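Local coordinates for major capsid protein P2 (PDB 2VVF) that forms the outer protein shell of the membrane-containing marine bacteriophage PM2 as a homotrimeric major capsid protein of double jelly-roll fold, at residues A[109-114]-A[139-144]. Sequence-based numbering, arbitrary orientation.
Sequences VGLTTC and TAPSWL. With CA (calcium ion), chain G.
The backbone N of Val109 donates a hydrogen bond to Thr139 O at 3.0 Å. The bond is moderately bent, 150° at the hydrogen, and the donor sits above the carbonyl plane rather than on a lone pair. The Val109 side chain lies along the backbone of Thr139, with CB near its carbonyl group. The first torsion, chi1 164°, places the second methyl on the N side of the valine, and Val109 CG2 comes within 3.7 Å of Thr139 N. The valine carbonyl faces Ala140 CA and the proline ring, with Val109 O 3.4 Å from Pro141 CD. Further along, Leu111 meets that ring, and Leu111 CG lies 3.9 Å from Pro141 CG. Leu111 also packs on Ile25 and Leu51, while Pro141 rests on Trp264. Thr139 OG1 is hydrogen-bonded to Thr28 OG1.

Beyond the proline the chain binds calcium through backbone oxygens: Pro141 O at 2.6 Å and Trp143 O at 2.8 Å from the ion. Ala105 O completes the protein ligands. Residues 109-114 link strands 106-107 and 114-120 of the first jelly roll, and 139-144 lead into strand 143-154 of the second. The direct tie between the segments is modest: one backbone hydrogen bond and one leucine-proline contact. The calcium's protein ligands are all main-chain carbonyls, so the site depends on backbone conformation rather than on acidic side chains.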
loop_
_atom_site.group_PDB
_atom_site.type_symbol
_atom_site.label_atom_id
_atom_site.label_comp_id
_atom_site.label_asym_id
_atom_site.label_seq_id
_atom_site.Cartn_x
_atom_site.Cartn_y
_atom_site.Cartn_z
ATOM N N VAL A 109 18.178 24.794 2.785
ATOM C CA VAL A 109 18.568 25.991 2.048
ATOM C C VAL A 109 18.131 27.277 2.747
ATOM O O VAL A 109 16.957 27.448 3.074
ATOM C CB VAL A 109 18.078 25.946 0.592
ATOM C CG1 VAL A 109 18.141 27.331 -0.033
ATOM C CG2 VAL A 109 18.899 24.951 -0.213
ATOM N N GLY A 110 19.085 28.179 2.968
ATOM C CA GLY A 110 18.809 29.457 3.619
ATOM C C GLY A 110 19.003 29.373 5.130
ATOM O O GLY A 110 18.949 30.383 5.833
ATOM N N LEU A 111 19.229 28.159 5.621
ATOM C CA LEU A 111 19.424 27.918 7.047
ATOM C C LEU A 111 20.850 28.244 7.482
ATOM O O LEU A 111 21.784 28.181 6.683
ATOM C CB LEU A 111 19.117 26.453 7.385
ATOM C CG LEU A 111 17.644 26.099 7.593
ATOM C CD1 LEU A 111 17.456 24.866 8.022
ATOM C CD2 LEU A 111 17.138 26.677 8.699
ATOM N N THR A 112 21.010 28.572 8.759
ATOM C CA THR A 112 22.325 28.865 9.317
ATOM C C THR A 112 22.779 27.671 10.152
ATOM O O THR A 112 23.968 27.354 10.212
ATOM C CB THR A 112 22.320 30.163 10.142
ATOM O OG1 THR A 112 21.941 31.263 9.306
ATOM C CG2 THR A 112 23.701 30.425 10.730
ATOM N N THR A 113 21.814 27.001 10.776
ATOM C CA THR A 113 22.095 25.823 11.584
ATOM C C THR A 113 20.932 24.837 11.605
ATOM O O THR A 113 19.767 25.227 11.690
ATOM C CB THR A 113 22.537 26.191 13.016
ATOM O OG1 THR A 113 21.429 26.739 13.742
ATOM C CG2 THR A 113 23.674 27.195 12.987
ATOM N N CYS A 114 21.267 23.555 11.529
ATOM C CA CYS A 114 20.286 22.480 11.594
ATOM C C CYS A 114 20.824 21.469 12.600
ATOM O O CYS A 114 21.867 20.854 12.377
ATOM C CB CYS A 114 20.091 21.828 10.225
ATOM S SG CYS A 114 18.466 21.067 10.006
ATOM N N THR A 139 16.413 22.291 -0.726
ATOM C CA THR A 139 15.161 23.037 -0.779
ATOM C C THR A 139 15.055 23.827 0.520
ATOM O O THR A 139 15.739 23.512 1.495
ATOM C CB THR A 139 13.942 22.101 -0.933
ATOM O OG1 THR A 139 13.768 21.332 0.267
ATOM C CG2 THR A 139 14.127 21.162 -2.111
ATOM N N ALA A 140 14.201 24.843 0.539
ATOM C CA ALA A 140 14.004 25.623 1.755
ATOM C C ALA A 140 13.320 24.710 2.765
ATOM O O ALA A 140 12.767 23.678 2.383
ATOM C CB ALA A 140 13.139 26.839 1.468
ATOM N N PRO A 141 13.374 25.069 4.045
ATOM C CA PRO A 141 12.734 24.267 5.080
ATOM C C PRO A 141 11.282 24.001 4.683
ATOM O O PRO A 141 10.817 22.864 4.724
ATOM C CB PRO A 141 12.807 25.176 6.304
ATOM C CG PRO A 141 14.078 25.942 6.108
ATOM C CD PRO A 141 14.319 26.046 4.617
ATOM N N SER A 142 10.594 25.052 4.246
ATOM C CA SER A 142 9.217 24.941 3.776
ATOM C C SER A 142 8.290 24.168 4.720
ATOM O O SER A 142 8.383 24.297 5.942
ATOM C CB SER A 142 9.193 24.329 2.373
ATOM O OG SER A 142 7.869 24.174 1.898
ATOM N N TRP A 143 7.385 23.383 4.142
ATOM C CA TRP A 143 6.427 22.596 4.918
ATOM C C TRP A 143 7.114 21.547 5.786
ATOM O O TRP A 143 7.780 20.647 5.277
ATOM C CB TRP A 143 5.402 21.929 3.997
ATOM C CG TRP A 143 4.119 22.690 3.895
ATOM C CD1 TRP A 143 3.800 23.641 2.968
ATOM C CD2 TRP A 143 2.998 22.603 4.783
ATOM N NE1 TRP A 143 2.544 24.143 3.218
ATOM C CE2 TRP A 143 2.032 23.524 4.329
ATOM C CE3 TRP A 143 2.713 21.828 5.910
ATOM C CZ2 TRP A 143 0.804 23.689 4.962
ATOM C CZ3 TRP A 143 1.493 21.997 6.540
ATOM C CH2 TRP A 143 0.553 22.919 6.063
ATOM N N LEU A 144 6.936 21.663 7.097
ATOM C CA LEU A 144 7.548 20.736 8.041
ATOM C C LEU A 144 6.552 20.305 9.113
ATOM O O LEU A 144 5.584 21.009 9.393
ATOM C CB LEU A 144 8.749 21.405 8.720
ATOM C CG LEU A 144 10.160 21.095 8.216
ATOM C CD1 LEU A 144 10.148 20.659 6.765
ATOM C CD2 LEU A 144 11.069 22.299 8.409
HETATM CA CA CA G . 9.836 20.785 3.450
#